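Long-range contact in adenylate cyclase-like protein (Chlamydia trachomatis, PDB 3GQS), which is of unknown function but contains a forkhead-associated (FHA) domain, the part of the protein present here, and is possibly linked to mRNA binding: residues L40-A50 / V90-L98. Numbering follows the deposited sequence.
Sequences LSDMSISRQHA and VALGTTLFL. With PO4 (phosphate ion), chain C.
Leu92 lies against His49 and Ala50. Its CB sits over one face of the His49 ring in a CH-pi contact, 4.1 Å from the ring centroid and offset toward the rim. Its CD2 comes within 3.5 Å of His49 CD2, and its CD1 reaches the methyl of Ala50. The ring is fixed by both nitrogens: ND1 accepts from Ser46 N near the ring plane, at 3.2 Å, and NE2 bonds to Gly70 O. Gly93 brings the turn close against Ser44, with Gly93 CA 3.2 Å from Ser44 OG. Thr94 follows with two bonds. Its backbone N donates to Ser44 OG (3.0 Å), and its OG1 donates to Asp42 OD2 (2.7 Å) from well above the carboxylate plane. Thr95 OG1 gives a longer bond to the same OD2 (3.2 Å), from the anti side. With CG anti to its backbone N (chi1 174°), Asp42 directs its carboxylate at the two threonines. Ser44 OG is a third donor to OD2, at 2.6 Å, so three hydroxyls grip one oxygen and hold the carboxylate in place; they would probably stabilise its negative charge. The Ile45 CD1 methyl packs against CB and OG1 of Thr95, beside the hydroxyl, the two side chains crossing at about a right angle, while Leu40 CD1 meets Thr95 CG2. The contact thus joins a type I turn, Asp42 to Ile45, to the type II' turn of the hairpin of strands 90-92 and 95-102. Just beyond it, Ser46 and Arg47 bind a phosphate ion, probably from the crystallisation liquor, through Ser46 OG, Arg47 N and Arg47 NH1. Ser46 and His49 fit the Ser-x-x-His signature of FHA domains, and the bound ion is consistent with their phosphopeptide-binding loop.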
loop_
_atom_site.group_PDB
_atom_site.type_symbol
_atom_site.label_atom_id
_atom_site.label_comp_id
_atom_site.label_asym_id
_atom_site.label_seq_id
_atom_site.Cartn_x
_atom_site.Cartn_y
_atom_site.Cartn_z
ATOM N N LEU A 40 -4.338 6.899 6.169
ATOM C CA LEU A 40 -3.354 7.998 5.995
ATOM C C LEU A 40 -4.086 9.332 5.769
ATOM O O LEU A 40 -4.878 9.477 4.832
ATOM C CB LEU A 40 -2.442 7.728 4.795
ATOM C CG LEU A 40 -1.873 6.302 4.655
ATOM C CD1 LEU A 40 -1.422 5.993 3.207
ATOM C CD2 LEU A 40 -0.744 6.130 5.686
ATOM N N SER A 41 -3.809 10.301 6.617
ATOM C CA SER A 41 -4.606 11.555 6.653
ATOM C C SER A 41 -4.327 12.595 5.532
ATOM O O SER A 41 -4.924 13.636 5.519
ATOM C CB SER A 41 -4.472 12.219 8.028
ATOM O OG SER A 41 -3.111 12.451 8.347
ATOM N N ASP A 42 -3.477 12.268 4.578
ATOM C CA ASP A 42 -3.091 13.175 3.494
ATOM C C ASP A 42 -4.210 13.395 2.466
ATOM O O ASP A 42 -4.741 12.460 1.875
ATOM C CB ASP A 42 -1.820 12.617 2.850
ATOM C CG ASP A 42 -1.370 13.379 1.619
ATOM O OD1 ASP A 42 -1.701 14.586 1.447
ATOM O OD2 ASP A 42 -0.662 12.727 0.811
ATOM N N MET A 43 -4.532 14.663 2.261
ATOM C CA MET A 43 -5.554 15.133 1.311
ATOM C C MET A 43 -5.478 14.523 -0.099
ATOM O O MET A 43 -6.480 14.470 -0.794
ATOM C CB MET A 43 -5.470 16.665 1.179
ATOM C CG MET A 43 -6.046 17.466 2.352
ATOM S SD MET A 43 -7.866 17.625 2.396
ATOM C CE MET A 43 -8.304 16.182 3.418
ATOM N N SER A 44 -4.293 14.086 -0.517
ATOM C CA SER A 44 -4.054 13.581 -1.891
ATOM C C SER A 44 -4.258 12.054 -2.002
ATOM O O SER A 44 -3.990 11.438 -3.044
ATOM C CB SER A 44 -2.641 13.955 -2.350
ATOM O OG SER A 44 -1.691 13.240 -1.568
ATOM N N ILE A 45 -4.689 11.472 -0.886
ATOM C CA ILE A 45 -5.044 10.048 -0.794
ATOM C C ILE A 45 -6.606 9.862 -0.840
ATOM O O ILE A 45 -7.389 10.390 -0.034
ATOM C CB ILE A 45 -4.375 9.382 0.450
ATOM C CG1 ILE A 45 -2.831 9.500 0.343
ATOM C CG2 ILE A 45 -4.695 7.883 0.559
ATOM C CD1 ILE A 45 -2.046 9.072 1.623
ATOM N N SER A 46 -7.040 9.082 -1.806
ATOM C CA SER A 46 -8.445 8.720 -1.930
ATOM C C SER A 46 -8.987 8.053 -0.649
ATOM O O SER A 46 -8.234 7.486 0.149
ATOM C CB SER A 46 -8.642 7.860 -3.167
ATOM O OG SER A 46 -8.545 8.696 -4.308
ATOM N N ARG A 47 -10.289 8.178 -0.445
ATOM C CA ARG A 47 -10.951 7.618 0.733
ATOM C C ARG A 47 -10.552 6.136 0.868
ATOM O O ARG A 47 -10.162 5.656 1.924
ATOM C CB ARG A 47 -12.447 7.749 0.615
ATOM C CG ARG A 47 -12.939 9.165 0.740
ATOM C CD ARG A 47 -14.403 9.340 0.338
ATOM N NE ARG A 47 -14.792 10.748 0.339
ATOM C CZ ARG A 47 -14.576 11.627 -0.651
ATOM N NH1 ARG A 47 -13.987 11.286 -1.781
ATOM N NH2 ARG A 47 -15.025 12.858 -0.542
ATOM N N GLN A 48 -10.596 5.468 -0.258
ATOM C CA GLN A 48 -9.943 4.167 -0.425
ATOM C C GLN A 48 -9.194 4.158 -1.733
ATOM O O GLN A 48 -9.723 4.374 -2.788
ATOM C CB GLN A 48 -10.962 3.000 -0.319
ATOM C CG GLN A 48 -12.028 2.949 -1.438
ATOM C CD GLN A 48 -13.070 1.866 -1.153
ATOM O OE1 GLN A 48 -12.719 0.709 -0.834
ATOM N NE2 GLN A 48 -14.343 2.229 -1.241
ATOM N N HIS A 49 -7.910 3.904 -1.637
ATOM C CA HIS A 49 -7.021 4.248 -2.695
ATOM C C HIS A 49 -6.408 3.031 -3.404
ATOM O O HIS A 49 -6.340 2.963 -4.631
ATOM C CB HIS A 49 -5.910 5.100 -2.079
ATOM C CG HIS A 49 -5.045 5.778 -3.100
ATOM N ND1 HIS A 49 -4.957 7.149 -3.205
ATOM C CD2 HIS A 49 -4.233 5.266 -4.053
ATOM C CE1 HIS A 49 -4.155 7.444 -4.217
ATOM N NE2 HIS A 49 -3.692 6.317 -4.743
ATOM N N ALA A 50 -5.904 2.120 -2.588
ATOM C CA ALA A 50 -5.093 0.994 -3.029
ATOM C C ALA A 50 -5.448 -0.169 -2.132
ATOM O O ALA A 50 -5.795 0.015 -0.989
ATOM C CB ALA A 50 -3.573 1.288 -2.909
ATOM N N VAL A 90 6.263 2.542 -3.149
ATOM C CA VAL A 90 4.937 2.880 -3.661
ATOM C C VAL A 90 4.555 4.321 -3.264
ATOM O O VAL A 90 4.598 4.675 -2.090
ATOM C CB VAL A 90 3.827 1.941 -3.112
ATOM C CG1 VAL A 90 2.497 2.319 -3.740
ATOM C CG2 VAL A 90 4.159 0.440 -3.398
ATOM N N ALA A 91 4.167 5.110 -4.259
ATOM C CA ALA A 91 3.663 6.476 -4.076
ATOM C C ALA A 91 2.106 6.523 -4.229
ATOM O O ALA A 91 1.558 6.121 -5.251
ATOM C CB ALA A 91 4.311 7.403 -5.102
ATOM N N LEU A 92 1.458 7.037 -3.188
ATOM C CA LEU A 92 0.013 7.342 -3.181
ATOM C C LEU A 92 -0.138 8.810 -2.839
ATOM O O LEU A 92 0.035 9.178 -1.702
ATOM C CB LEU A 92 -0.738 6.520 -2.128
ATOM C CG LEU A 92 -0.605 4.989 -2.188
ATOM C CD1 LEU A 92 -1.586 4.361 -1.177
ATOM C CD2 LEU A 92 -0.812 4.519 -3.608
ATOM N N GLY A 93 -0.484 9.627 -3.815
ATOM C CA GLY A 93 -0.544 11.050 -3.608
ATOM C C GLY A 93 0.889 11.472 -3.321
ATOM O O GLY A 93 1.801 11.129 -4.060
ATOM N N THR A 94 1.071 12.176 -2.222
ATOM C CA THR A 94 2.391 12.651 -1.810
ATOM C C THR A 94 2.975 11.717 -0.747
ATOM O O THR A 94 4.068 11.940 -0.243
ATOM C CB THR A 94 2.303 14.066 -1.253
ATOM O OG1 THR A 94 1.484 14.036 -0.085
ATOM C CG2 THR A 94 1.687 15.008 -2.262
ATOM N N THR A 95 2.244 10.650 -0.433
ATOM C CA THR A 95 2.688 9.700 0.560
ATOM C C THR A 95 3.514 8.550 -0.085
ATOM O O THR A 95 3.243 8.091 -1.169
ATOM C CB THR A 95 1.491 9.193 1.404
ATOM O OG1 THR A 95 0.979 10.293 2.178
ATOM C CG2 THR A 95 1.898 8.058 2.337
ATOM N N LEU A 96 4.557 8.134 0.609
ATOM C CA LEU A 96 5.485 7.119 0.128
ATOM C C LEU A 96 5.439 5.968 1.112
ATOM O O LEU A 96 5.352 6.172 2.298
ATOM C CB LEU A 96 6.906 7.686 0.015
ATOM C CG LEU A 96 7.206 8.742 -1.063
ATOM C CD1 LEU A 96 8.718 9.259 -0.959
ATOM C CD2 LEU A 96 6.877 8.275 -2.492
ATOM N N PHE A 97 5.439 4.755 0.608
ATOM C CA PHE A 97 5.584 3.581 1.473
ATOM C C PHE A 97 6.238 2.419 0.795
ATOM O O PHE A 97 6.420 2.388 -0.429
ATOM C CB PHE A 97 4.261 3.171 2.083
ATOM C CG PHE A 97 3.315 2.481 1.139
ATOM C CD1 PHE A 97 3.436 1.107 0.884
ATOM C CD2 PHE A 97 2.278 3.177 0.563
ATOM C CE1 PHE A 97 2.535 0.432 0.071
ATOM C CE2 PHE A 97 1.381 2.513 -0.278
ATOM C CZ PHE A 97 1.515 1.116 -0.516
ATOM N N LEU A 98 6.648 1.468 1.600
ATOM C CA LEU A 98 7.183 0.219 1.047
ATOM C C LEU A 98 6.974 -0.950 1.969
ATOM O O LEU A 98 6.614 -0.776 3.144
ATOM C CB LEU A 98 8.661 0.333 0.649
ATOM C CG LEU A 98 9.766 0.537 1.665
ATOM C CD1 LEU A 98 9.683 -0.328 2.893
ATOM C CD2 LEU A 98 11.018 0.240 0.893
HETATM P P PO4 C . -11.859 9.605 -3.941
HETATM O O1 PO4 C . -11.692 8.509 -4.948
HETATM O O2 PO4 C . -10.519 10.386 -4.043
HETATM O O3 PO4 C . -13.048 10.490 -4.272
HETATM O O4 PO4 C . -12.118 9.238 -2.511
#